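Local atomic coordinates of digeranylgeranylglycerophospholipid reductase (Sulfolobus acidocaldarius, PDB entry 3ATQ), a protein that reduces the double bonds of the geranylgeranyl chains of archaeal membrane lipids, using a bound FAD, to give saturated phytanyl chains. Residues D8-G13 / K134-F139; L203-D208 / W218-G223; T211-Y216 / L231-G236. All coordinates share one frame; numbering follows the deposited sequence.

Interaction 1: D8-G13 / K134-F139; sequences DVLIIG and KGAVLF. With FDA (dihydroflavine-adenine dinucleotide), chain B.
In the Rossmann-type FAD-binding region, Leu10 of the central strand 9-12 packs on Ala136 of strand 132-140, which belongs to a separate mixed sheet lying over it. The nearest approach is between two methyl groups, Leu10 CD2 and Ala136 CB, 3.6 Å apart. Leu10 gets there with CG swung opposite its backbone N (chi1 170°), which carries CD2 down onto the small residue. The same methyl also lies 4.4 Å from Leu138 CD2, two residues further along the strand. Ile12 follows Leu10 on this face and adds a looser touch, its CD1 lying 4.5 Å from Ala136 CB, so that the alanine methyl is met by two branched side chains of one strand. No hydrogen bond joins the segments: the axes pass 8.1 Å apart at 49°, and side chains rather than backbones meet, so the two strands belong to layers packed on each other.

Strand 9-12 opens the beta-alpha-beta unit completed by helix 16-25 and strand 32-35, and Gly13 fits the first glycine of a GxGxxG pattern. Its CA comes within 3.3 Å of the ribose oxygen O4B of the cofactor, and its backbone angles (phi 108°) would press a side chain against the preceding carbonyl oxygen. Ile12 serves both neighbours, since its other branch, CG2, lies 3.5 Å from N1A of the adenine while CD1 faces Ala136. Phe164 touches both Ile12 and Ala136, and Leu138 continues the apolar layer onto Val35 and the FAD-binding Ala123.

Interaction 2: L203-D208 / W218-G223; sequences LRIFID and WYFPKG. With C14 (tetradecane), chain C.
The Phe220 ring is covered on both faces: Leu203 CD1 sits over one in a CH-pi contact, 4.1 Å from the ring centroid, and Trp218 CD1 lies over the centre of the other, 3.4 Å above the plane. At its edge, Phe220 CE1 meets Ile205 CG1 at 4.0 Å. A second flat pair forms where the Arg204 guanidinium lies along the Tyr219 ring, the planes only 17° apart. Here Tyr219 CE2 is over the middle of the guanidinium, 3.4 Å from Arg204 CZ, while NH1 rides above the rim of the ring. The arginine chain, extended from CG to NE, runs beside the tyrosine in the same direction; NH2 bonds to Glu198 O, and the phenol hydroxyl to Asp256. Replacing Arg204 by alanine removes the guanidinium, and that face of the Tyr219 ring would probably lose its flat cover and Glu198 O one donor. Phe206 brings its edge to the base of Tyr219, CE2 to CB at 3.8 Å.

Strands 202-206 and 216-221 form an antiparallel hairpin in the large sheet of the catalytic domain. Arg204 and Tyr219 are a hydrogen-bonded pair, joined by Arg204 N to Tyr219 O (3.0 Å) and Tyr219 N to Arg204 O (2.9 Å); Ile205 and Trp218 are the adjoining non-hydrogen-bonded pair. The side chains of Trp218 and Phe220 reach tetradecane and the flavin cofactor. Trp218 CZ3 approaches C08 of the alkane to 3.4 Å, its indole NE1 bonded to Asn228, and Phe220 touches both bound groups.

Interaction 3: T211-Y216 / L231-G236; sequences TSPGGY and LGIQGG. With C14 (tetradecane), chain C.
Two backbone hydrogen bonds tie Pro213 and Tyr216 to strand 226-234: Gln234 N to Pro213 O at 2.9 Å, nearly straight (163°) and in the carbonyl plane, and Gly232 N to Tyr216 O at 3.0 Å. Pro213 is a corner of a type II turn from Ser212 to Gly215, closed by Gly215 N to Ser212 O (3.0 Å), with Gly214 at positive phi (78°).

CA-H...O contacts reinforce the backbone pairing. Gly215 CA lies 3.2 Å from Gly232 O, and Leu231 CA 3.1 Å from Tyr216 O. Both turn glycines face the strand so closely that a CB on Gly214 would run into Gln234 CB, and one on Gly215 into Gly232 O.

Among apolar side chains, Pro213 lies alongside Ile233, CD to CG2 at 3.9 Å. Separately, Leu231 CD1 comes within 3.6 Å of the carbonyl oxygen Thr211 O, just ahead of the turn, a methyl-to-carbonyl touch.

On the ligand side, tetradecane C10 sits over one face of the Tyr216 ring. With CG placed between the backbone N and the carbonyl carbon (chi1 58°), the ring reaches along the alkane, Tyr216 OH coming 3.2 Å from C06. That hydroxyl is bonded to the carbonyl oxygen of His298, a residue of the lipid-binding site. With its hydroxyl satisfied there, Tyr216 can probably present both ring and oxygen to an alkyl chain, consistent with a pocket for isoprenoid chains.

All three contacts are largely buried, but interaction 1 lies at the adenine end of the cofactor, interactions 2 and 3 at the tetradecane. Interaction 1 joins two separate sheets mainly through methyl groups, with no hydrogen bond, and its centre is 38 Å from that of interaction 2 and 35 Å from that of interaction 3, across the centre of the chain. Interactions 2 and 3 share one sheet of the catalytic domain, in which strands 216-221 and 226-234 are neighbours. They touch directly, Ile205 CG2 to Tyr216 CD1 at 3.5 Å. Both have two backbone hydrogen bonds; interaction 2 adds stacked flat side chains, while in interaction 3 backbone and glycines do most of the work.

Interaction 1: D8-G13 / K134-F139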
loop_
_atom_site.group_PDB
_atom_site.type_symbol
_atom_site.label_atom_id
_atom_site.label_comp_id
_atom_site.label_asym_id
_atom_site.label_seq_id
_atom_site.Cartn_x
_atom_site.Cartn_y
_atom_site.Cartn_z
ATOM N N ASP A 8 5.509 -22.157 -15.468
ATOM C CA ASP A 8 6.354 -21.020 -15.814
ATOM C C ASP A 8 6.457 -20.027 -14.646
ATOM O O ASP A 8 7.529 -19.541 -14.314
ATOM C CB ASP A 8 5.837 -20.331 -17.075
ATOM C CG ASP A 8 5.979 -21.219 -18.321
ATOM O OD1 ASP A 8 7.040 -21.868 -18.474
ATOM O OD2 ASP A 8 5.041 -21.243 -19.139
ATOM N N VAL A 9 5.326 -19.727 -14.042
ATOM C CA VAL A 9 5.245 -18.709 -12.977
ATOM C C VAL A 9 4.356 -19.243 -11.870
ATOM O O VAL A 9 3.280 -19.798 -12.147
ATOM C CB VAL A 9 4.622 -17.376 -13.497
ATOM C CG1 VAL A 9 4.583 -16.280 -12.392
ATOM C CG2 VAL A 9 5.373 -16.846 -14.752
ATOM N N LEU A 10 4.825 -19.073 -10.629
ATOM C CA LEU A 10 4.042 -19.355 -9.437
ATOM C C LEU A 10 3.795 -18.043 -8.714
ATOM O O LEU A 10 4.745 -17.347 -8.344
ATOM C CB LEU A 10 4.755 -20.380 -8.537
ATOM C CG LEU A 10 4.143 -20.565 -7.141
ATOM C CD1 LEU A 10 2.695 -21.162 -7.239
ATOM C CD2 LEU A 10 5.041 -21.347 -6.148
ATOM N N ILE A 11 2.519 -17.695 -8.569
ATOM C CA ILE A 11 2.101 -16.492 -7.823
ATOM C C ILE A 11 1.574 -16.947 -6.466
ATOM O O ILE A 11 0.625 -17.758 -6.382
ATOM C CB ILE A 11 1.010 -15.702 -8.540
ATOM C CG1 ILE A 11 1.430 -15.352 -9.977
ATOM C CG2 ILE A 11 0.616 -14.416 -7.723
ATOM C CD1 ILE A 11 0.248 -14.833 -10.836
ATOM N N ILE A 12 2.205 -16.439 -5.416
ATOM C CA ILE A 12 1.828 -16.813 -4.035
ATOM C C ILE A 12 1.043 -15.668 -3.411
ATOM O O ILE A 12 1.601 -14.627 -3.077
ATOM C CB ILE A 12 3.061 -17.184 -3.190
ATOM C CG1 ILE A 12 3.924 -18.220 -3.952
ATOM C CG2 ILE A 12 2.636 -17.629 -1.744
ATOM C CD1 ILE A 12 5.275 -18.469 -3.292
ATOM N N GLY A 13 -0.258 -15.881 -3.284
ATOM C CA GLY A 13 -1.176 -14.889 -2.720
ATOM C C GLY A 13 -2.045 -14.315 -3.828
ATOM O O GLY A 13 -1.553 -13.990 -4.917
ATOM N N LYS A 134 13.485 -21.229 -7.178
ATOM C CA LYS A 134 13.088 -22.126 -8.262
ATOM C C LYS A 134 11.693 -22.712 -8.046
ATOM O O LYS A 134 11.303 -23.619 -8.763
ATOM C CB LYS A 134 14.110 -23.254 -8.433
ATOM C CG LYS A 134 15.504 -22.749 -8.842
ATOM C CD LYS A 134 16.351 -23.847 -9.460
ATOM C CE LYS A 134 17.514 -23.257 -10.247
ATOM N NZ LYS A 134 18.356 -24.350 -10.815
ATOM N N GLY A 135 10.956 -22.177 -7.083
ATOM C CA GLY A 135 9.573 -22.635 -6.810
ATOM C C GLY A 135 9.236 -22.728 -5.323
ATOM O O GLY A 135 9.822 -22.012 -4.501
ATOM N N ALA A 136 8.263 -23.580 -4.978
ATOM C CA ALA A 136 7.827 -23.713 -3.592
ATOM C C ALA A 136 7.305 -25.110 -3.300
ATOM O O ALA A 136 6.761 -25.766 -4.190
ATOM C CB ALA A 136 6.740 -22.682 -3.281
ATOM N N VAL A 137 7.454 -25.544 -2.045
ATOM C CA VAL A 137 6.701 -26.684 -1.550
ATOM C C VAL A 137 5.358 -26.124 -1.106
ATOM O O VAL A 137 5.313 -25.136 -0.358
ATOM C CB VAL A 137 7.430 -27.373 -0.364
ATOM C CG1 VAL A 137 6.570 -28.502 0.237
ATOM C CG2 VAL A 137 8.772 -27.930 -0.835
ATOM N N LEU A 138 4.278 -26.737 -1.576
ATOM C CA LEU A 138 2.935 -26.261 -1.276
ATOM C C LEU A 138 2.227 -27.288 -0.420
ATOM O O LEU A 138 2.525 -28.482 -0.508
ATOM C CB LEU A 138 2.126 -26.063 -2.566
ATOM C CG LEU A 138 2.771 -25.174 -3.646
ATOM C CD1 LEU A 138 1.920 -25.159 -4.898
ATOM C CD2 LEU A 138 2.990 -23.735 -3.100
ATOM N N PHE A 139 1.306 -26.817 0.408
ATOM C CA PHE A 139 0.353 -27.711 1.052
ATOM C C PHE A 139 -1.070 -27.357 0.633
ATOM O O PHE A 139 -1.577 -26.286 0.953
ATOM C CB PHE A 139 0.509 -27.721 2.578
ATOM C CG PHE A 139 -0.393 -28.722 3.263
ATOM C CD1 PHE A 139 -0.105 -30.090 3.204
ATOM C CD2 PHE A 139 -1.537 -28.306 3.922
ATOM C CE1 PHE A 139 -0.942 -31.030 3.824
ATOM C CE2 PHE A 139 -2.381 -29.230 4.541
ATOM C CZ PHE A 139 -2.078 -30.599 4.486
HETATM P PA FDA B . -3.371 -9.068 0.769
HETATM O O1A FDA B . -3.017 -9.280 2.226
HETATM O O2A FDA B . -4.704 -8.497 0.400
HETATM O O5B FDA B . -3.251 -10.521 0.100
HETATM C C5B FDA B . -2.234 -11.467 0.450
HETATM C C4B FDA B . -2.798 -12.868 0.218
HETATM O O4B FDA B . -1.746 -13.823 0.354
HETATM C C3B FDA B . -3.868 -13.252 1.236
HETATM O O3B FDA B . -5.096 -13.552 0.535
HETATM C C2B FDA B . -3.298 -14.465 1.981
HETATM O O2B FDA B . -4.295 -15.473 2.216
HETATM C C1B FDA B . -2.268 -14.997 1.003
HETATM N N9A FDA B . -1.077 -15.646 1.581
HETATM C C8A FDA B . -0.218 -15.119 2.477
HETATM N N7A FDA B . 0.795 -16.016 2.672
HETATM C C5A FDA B . 0.556 -17.082 1.871
HETATM C C6A FDA B . 1.224 -18.286 1.644
HETATM N N6A FDA B . 2.364 -18.572 2.322
HETATM N N1A FDA B . 0.704 -19.160 0.738
HETATM C C2A FDA B . -0.443 -18.903 0.070
HETATM N N3A FDA B . -1.104 -17.757 0.297
HETATM C C4A FDA B . -0.618 -16.838 1.176
HETATM N N1 FDA B . -5.657 0.442 0.987
HETATM C C2 FDA B . -6.500 1.091 0.161
HETATM O O2 FDA B . -6.178 1.175 -1.050
HETATM N N3 FDA B . -7.652 1.659 0.600
HETATM C C4 FDA B . -8.057 1.627 1.886
HETATM O O4 FDA B . -9.139 2.152 2.280
HETATM C C4X FDA B . -7.188 0.930 2.854
HETATM N N5 FDA B . -7.443 0.847 4.177
HETATM C C5X FDA B . -6.792 -0.044 4.962
HETATM C C6 FDA B . -7.287 -0.342 6.234
HETATM C C7 FDA B . -6.675 -1.300 7.044
HETATM C C7M FDA B . -7.282 -1.597 8.412
HETATM C C8 FDA B . -5.531 -1.956 6.574
HETATM C C8M FDA B . -4.843 -3.032 7.407
HETATM C C9 FDA B . -5.033 -1.662 5.281
HETATM C C9A FDA B . -5.647 -0.701 4.476
HETATM N N10 FDA B . -5.137 -0.390 3.180
HETATM C C10 FDA B . -5.955 0.321 2.300
HETATM C "C1'" FDA B . -4.070 -1.254 2.625
HETATM C "C2'" FDA B . -4.608 -2.353 1.689
HETATM O "O2'" FDA B . -5.634 -3.086 2.364
HETATM C "C3'" FDA B . -3.455 -3.292 1.348
HETATM O "O3'" FDA B . -2.306 -2.466 1.047
HETATM C "C4'" FDA B . -3.721 -4.195 0.138
HETATM O "O4'" FDA B . -4.949 -4.907 0.284
HETATM C "C5'" FDA B . -2.552 -5.192 0.003
HETATM O "O5'" FDA B . -2.829 -6.125 -1.051
HETATM P P FDA B . -1.929 -7.447 -1.231
HETATM O O1P FDA B . -2.439 -8.276 -2.368
HETATM O O2P FDA B . -0.482 -6.990 -1.193
HETATM O O3P FDA B . -2.114 -8.252 0.179
#

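Interaction 2: L203-D208 / W218-G223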
loop_
_atom_site.group_PDB
_atom_site.type_symbol
_atom_site.label_atom_id
_atom_site.label_comp_id
_atom_site.label_asym_id
_atom_site.label_seq_id
_atom_site.Cartn_x
_atom_site.Cartn_y
_atom_site.Cartn_z
ATOM N N LEU A 203 -15.632 10.616 1.672
ATOM C CA LEU A 203 -14.886 9.966 2.753
ATOM C C LEU A 203 -14.566 11.066 3.745
ATOM O O LEU A 203 -14.505 12.240 3.370
ATOM C CB LEU A 203 -13.562 9.353 2.238
ATOM C CG LEU A 203 -13.613 8.391 1.046
ATOM C CD1 LEU A 203 -12.228 7.871 0.714
ATOM C CD2 LEU A 203 -14.580 7.213 1.304
ATOM N N ARG A 204 -14.395 10.687 5.007
ATOM C CA ARG A 204 -14.004 11.618 6.045
ATOM C C ARG A 204 -12.704 11.120 6.656
ATOM O O ARG A 204 -12.571 9.947 7.049
ATOM C CB ARG A 204 -15.085 11.741 7.125
ATOM C CG ARG A 204 -16.475 12.123 6.598
ATOM C CD ARG A 204 -17.455 12.286 7.732
ATOM N NE ARG A 204 -18.830 12.248 7.246
ATOM C CZ ARG A 204 -19.903 12.139 8.024
ATOM N NH1 ARG A 204 -19.776 12.053 9.345
ATOM N NH2 ARG A 204 -21.113 12.113 7.474
ATOM N N ILE A 205 -11.731 12.009 6.709
ATOM C CA ILE A 205 -10.475 11.702 7.370
ATOM C C ILE A 205 -10.239 12.734 8.483
ATOM O O ILE A 205 -10.294 13.938 8.232
ATOM C CB ILE A 205 -9.313 11.649 6.352
ATOM C CG1 ILE A 205 -9.514 10.435 5.418
ATOM C CG2 ILE A 205 -7.955 11.597 7.072
ATOM C CD1 ILE A 205 -8.497 10.285 4.296
ATOM N N PHE A 206 -9.983 12.243 9.700
ATOM C CA PHE A 206 -9.737 13.100 10.859
ATOM C C PHE A 206 -8.281 12.989 11.334
ATOM O O PHE A 206 -7.792 11.912 11.723
ATOM C CB PHE A 206 -10.678 12.737 12.003
ATOM C CG PHE A 206 -12.110 12.574 11.589
ATOM C CD1 PHE A 206 -13.001 13.651 11.652
ATOM C CD2 PHE A 206 -12.583 11.334 11.165
ATOM C CE1 PHE A 206 -14.336 13.497 11.266
ATOM C CE2 PHE A 206 -13.923 11.162 10.795
ATOM C CZ PHE A 206 -14.803 12.248 10.843
ATOM N N ILE A 207 -7.583 14.107 11.274
ATOM C CA ILE A 207 -6.217 14.171 11.766
ATOM C C ILE A 207 -6.272 14.617 13.222
ATOM O O ILE A 207 -6.966 15.593 13.561
ATOM C CB ILE A 207 -5.372 15.167 10.960
ATOM C CG1 ILE A 207 -5.420 14.837 9.462
ATOM C CG2 ILE A 207 -3.929 15.159 11.456
ATOM C CD1 ILE A 207 -4.807 15.925 8.572
ATOM N N ASP A 208 -5.559 13.884 14.073
ATOM C CA ASP A 208 -5.468 14.190 15.488
ATOM C C ASP A 208 -4.337 13.345 16.053
ATOM O O ASP A 208 -4.483 12.122 16.193
ATOM C CB ASP A 208 -6.780 13.866 16.197
ATOM C CG ASP A 208 -6.872 14.481 17.576
ATOM O OD1 ASP A 208 -5.909 14.353 18.358
ATOM O OD2 ASP A 208 -7.926 15.082 17.876
ATOM N N TRP A 218 -10.771 7.447 10.306
ATOM C CA TRP A 218 -11.552 7.599 9.106
ATOM C C TRP A 218 -12.975 7.134 9.254
ATOM O O TRP A 218 -13.286 6.342 10.113
ATOM C CB TRP A 218 -10.896 6.881 7.915
ATOM C CG TRP A 218 -10.990 5.390 7.916
ATOM C CD1 TRP A 218 -12.046 4.613 7.479
ATOM C CD2 TRP A 218 -9.964 4.483 8.318
ATOM N NE1 TRP A 218 -11.733 3.271 7.622
ATOM C CE2 TRP A 218 -10.457 3.169 8.121
ATOM C CE3 TRP A 218 -8.671 4.651 8.813
ATOM C CZ2 TRP A 218 -9.698 2.029 8.417
ATOM C CZ3 TRP A 218 -7.912 3.507 9.109
ATOM C CH2 TRP A 218 -8.435 2.222 8.920
ATOM N N TYR A 219 -13.818 7.648 8.372
ATOM C CA TYR A 219 -15.231 7.332 8.332
ATOM C C TYR A 219 -15.536 7.250 6.826
ATOM O O TYR A 219 -15.676 8.278 6.165
ATOM C CB TYR A 219 -15.982 8.470 9.043
ATOM C CG TYR A 219 -17.494 8.386 9.103
ATOM C CD1 TYR A 219 -18.142 7.940 10.261
ATOM C CD2 TYR A 219 -18.275 8.802 8.031
ATOM C CE1 TYR A 219 -19.556 7.891 10.334
ATOM C CE2 TYR A 219 -19.672 8.760 8.092
ATOM C CZ TYR A 219 -20.298 8.301 9.240
ATOM O OH TYR A 219 -21.691 8.270 9.292
ATOM N N PHE A 220 -15.590 6.023 6.283
ATOM C CA PHE A 220 -15.751 5.799 4.836
ATOM C C PHE A 220 -17.142 5.202 4.578
ATOM O O PHE A 220 -17.339 4.012 4.797
ATOM C CB PHE A 220 -14.712 4.815 4.276
ATOM C CG PHE A 220 -13.269 5.322 4.281
ATOM C CD1 PHE A 220 -12.950 6.642 4.599
ATOM C CD2 PHE A 220 -12.231 4.439 3.931
ATOM C CE1 PHE A 220 -11.583 7.098 4.580
ATOM C CE2 PHE A 220 -10.880 4.871 3.907
ATOM C CZ PHE A 220 -10.559 6.201 4.225
ATOM N N PRO A 221 -18.097 6.020 4.113
ATOM C CA PRO A 221 -19.448 5.488 3.844
ATOM C C PRO A 221 -19.476 4.443 2.729
ATOM O O PRO A 221 -18.837 4.620 1.682
ATOM C CB PRO A 221 -20.246 6.738 3.433
ATOM C CG PRO A 221 -19.489 7.886 4.017
ATOM C CD PRO A 221 -18.033 7.474 3.895
ATOM N N LYS A 222 -20.190 3.348 2.974
ATOM C CA LYS A 222 -20.353 2.276 2.004
ATOM C C LYS A 222 -21.779 2.247 1.453
ATOM O O LYS A 222 -22.177 1.306 0.779
ATOM C CB LYS A 222 -20.008 0.933 2.654
ATOM C CG LYS A 222 -18.507 0.696 2.822
ATOM C CD LYS A 222 -18.265 -0.605 3.562
ATOM C CE LYS A 222 -16.856 -1.090 3.355
ATOM N NZ LYS A 222 -16.732 -1.661 1.986
ATOM N N GLY A 223 -22.534 3.299 1.743
ATOM C CA GLY A 223 -23.944 3.398 1.361
ATOM C C GLY A 223 -24.561 4.538 2.132
ATOM O O GLY A 223 -23.853 5.297 2.799
HETATM C C01 C14 C . -8.373 6.772 -1.285
HETATM C C02 C14 C . -7.367 5.929 -0.524
HETATM C C03 C14 C . -7.215 6.403 0.916
HETATM C C04 C14 C . -7.595 5.299 1.889
HETATM C C05 C14 C . -6.416 4.809 2.709
HETATM C C06 C14 C . -6.886 4.239 4.043
HETATM C C07 C14 C . -5.734 3.540 4.765
HETATM C C08 C14 C . -5.981 3.376 6.261
HETATM C C09 C14 C . -4.686 3.307 7.077
HETATM C C10 C14 C . -4.190 4.694 7.469
HETATM C C11 C14 C . -2.805 4.669 8.102
HETATM C C12 C14 C . -1.766 5.451 7.287
HETATM C C13 C14 C . -1.524 6.865 7.808
HETATM C C14 C14 C . -0.064 7.278 7.757
#

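Interaction 3: T211-Y216 / L231-G236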
loop_
_atom_site.group_PDB
_atom_site.type_symbol
_atom_site.label_atom_id
_atom_site.label_comp_id
_atom_site.label_asym_id
_atom_site.label_seq_id
_atom_site.Cartn_x
_atom_site.Cartn_y
_atom_site.Cartn_z
ATOM N N THR A 211 -5.594 11.193 19.194
ATOM C CA THR A 211 -6.545 10.078 19.125
ATOM C C THR A 211 -6.116 8.973 18.142
ATOM O O THR A 211 -6.688 7.885 18.135
ATOM C CB THR A 211 -7.934 10.548 18.702
ATOM O OG1 THR A 211 -7.865 11.032 17.355
ATOM C CG2 THR A 211 -8.453 11.655 19.664
ATOM N N SER A 212 -5.154 9.291 17.286
ATOM C CA SER A 212 -4.598 8.336 16.306
ATOM C C SER A 212 -3.147 8.744 16.010
ATOM O O SER A 212 -2.843 9.162 14.898
ATOM C CB SER A 212 -5.424 8.328 15.012
ATOM O OG SER A 212 -5.672 9.658 14.523
ATOM N N PRO A 213 -2.247 8.615 17.005
ATOM C CA PRO A 213 -0.879 9.135 16.835
ATOM C C PRO A 213 -0.140 8.488 15.661
ATOM O O PRO A 213 -0.087 7.263 15.567
ATOM C CB PRO A 213 -0.196 8.785 18.161
ATOM C CG PRO A 213 -1.054 7.738 18.796
ATOM C CD PRO A 213 -2.445 7.985 18.324
ATOM N N GLY A 214 0.388 9.310 14.754
ATOM C CA GLY A 214 1.123 8.796 13.597
ATOM C C GLY A 214 0.283 8.245 12.454
ATOM O O GLY A 214 0.830 7.727 11.481
ATOM N N GLY A 215 -1.037 8.326 12.592
ATOM C CA GLY A 215 -1.966 7.879 11.552
ATOM C C GLY A 215 -3.157 8.822 11.487
ATOM O O GLY A 215 -2.986 10.046 11.520
ATOM N N TYR A 216 -4.362 8.267 11.348
ATOM C CA TYR A 216 -5.575 9.074 11.383
ATOM C C TYR A 216 -6.783 8.204 11.605
ATOM O O TYR A 216 -6.678 6.977 11.531
ATOM C CB TYR A 216 -5.747 9.914 10.121
ATOM C CG TYR A 216 -5.791 9.159 8.813
ATOM C CD1 TYR A 216 -6.958 8.494 8.406
ATOM C CD2 TYR A 216 -4.686 9.159 7.949
ATOM C CE1 TYR A 216 -7.017 7.824 7.169
ATOM C CE2 TYR A 216 -4.737 8.481 6.707
ATOM C CZ TYR A 216 -5.923 7.821 6.335
ATOM O OH TYR A 216 -6.026 7.139 5.125
ATOM N N LEU A 231 -9.101 3.439 12.311
ATOM C CA LEU A 231 -7.922 4.284 12.520
ATOM C C LEU A 231 -6.650 3.513 12.263
ATOM O O LEU A 231 -6.641 2.268 12.256
ATOM C CB LEU A 231 -7.885 4.877 13.947
ATOM C CG LEU A 231 -7.451 3.970 15.116
ATOM C CD1 LEU A 231 -7.129 4.795 16.329
ATOM C CD2 LEU A 231 -8.527 2.907 15.454
ATOM N N GLY A 232 -5.557 4.268 12.115
ATOM C CA GLY A 232 -4.246 3.693 12.072
ATOM C C GLY A 232 -3.378 4.486 13.015
ATOM O O GLY A 232 -3.589 5.699 13.197
ATOM N N ILE A 233 -2.435 3.804 13.631
ATOM C CA ILE A 233 -1.462 4.456 14.501
ATOM C C ILE A 233 -0.070 3.955 14.149
ATOM O O ILE A 233 0.083 2.821 13.681
ATOM C CB ILE A 233 -1.802 4.267 16.013
ATOM C CG1 ILE A 233 -1.614 2.819 16.480
ATOM C CG2 ILE A 233 -3.234 4.770 16.350
ATOM C CD1 ILE A 233 -1.778 2.662 17.989
ATOM N N GLN A 234 0.948 4.783 14.362
ATOM C CA GLN A 234 2.303 4.372 14.012
ATOM C C GLN A 234 2.828 3.248 14.913
ATOM O O GLN A 234 2.663 3.298 16.139
ATOM C CB GLN A 234 3.263 5.582 14.043
ATOM C CG GLN A 234 4.639 5.262 13.521
ATOM C CD GLN A 234 5.568 6.462 13.485
ATOM O OE1 GLN A 234 5.316 7.489 14.124
ATOM N NE2 GLN A 234 6.645 6.341 12.738
ATOM N N GLY A 235 3.486 2.253 14.318
ATOM C CA GLY A 235 4.092 1.173 15.081
ATOM C C GLY A 235 5.441 1.585 15.641
ATOM O O GLY A 235 5.995 2.642 15.273
ATOM N N GLY A 236 5.968 0.763 16.545
ATOM C CA GLY A 236 7.312 0.968 17.110
ATOM C C GLY A 236 7.486 2.173 18.010
ATOM O O GLY A 236 8.617 2.587 18.292
HETATM C C01 C14 C . -8.373 6.772 -1.285
HETATM C C02 C14 C . -7.367 5.929 -0.524
HETATM C C03 C14 C . -7.215 6.403 0.916
HETATM C C04 C14 C . -7.595 5.299 1.889
HETATM C C05 C14 C . -6.416 4.809 2.709
HETATM C C06 C14 C . -6.886 4.239 4.043
HETATM C C07 C14 C . -5.734 3.540 4.765
HETATM C C08 C14 C . -5.981 3.376 6.261
HETATM C C09 C14 C . -4.686 3.307 7.077
HETATM C C10 C14 C . -4.190 4.694 7.469
HETATM C C11 C14 C . -2.805 4.669 8.102
HETATM C C12 C14 C . -1.766 5.451 7.287
HETATM C C13 C14 C . -1.524 6.865 7.808
HETATM C C14 C14 C . -0.064 7.278 7.757
#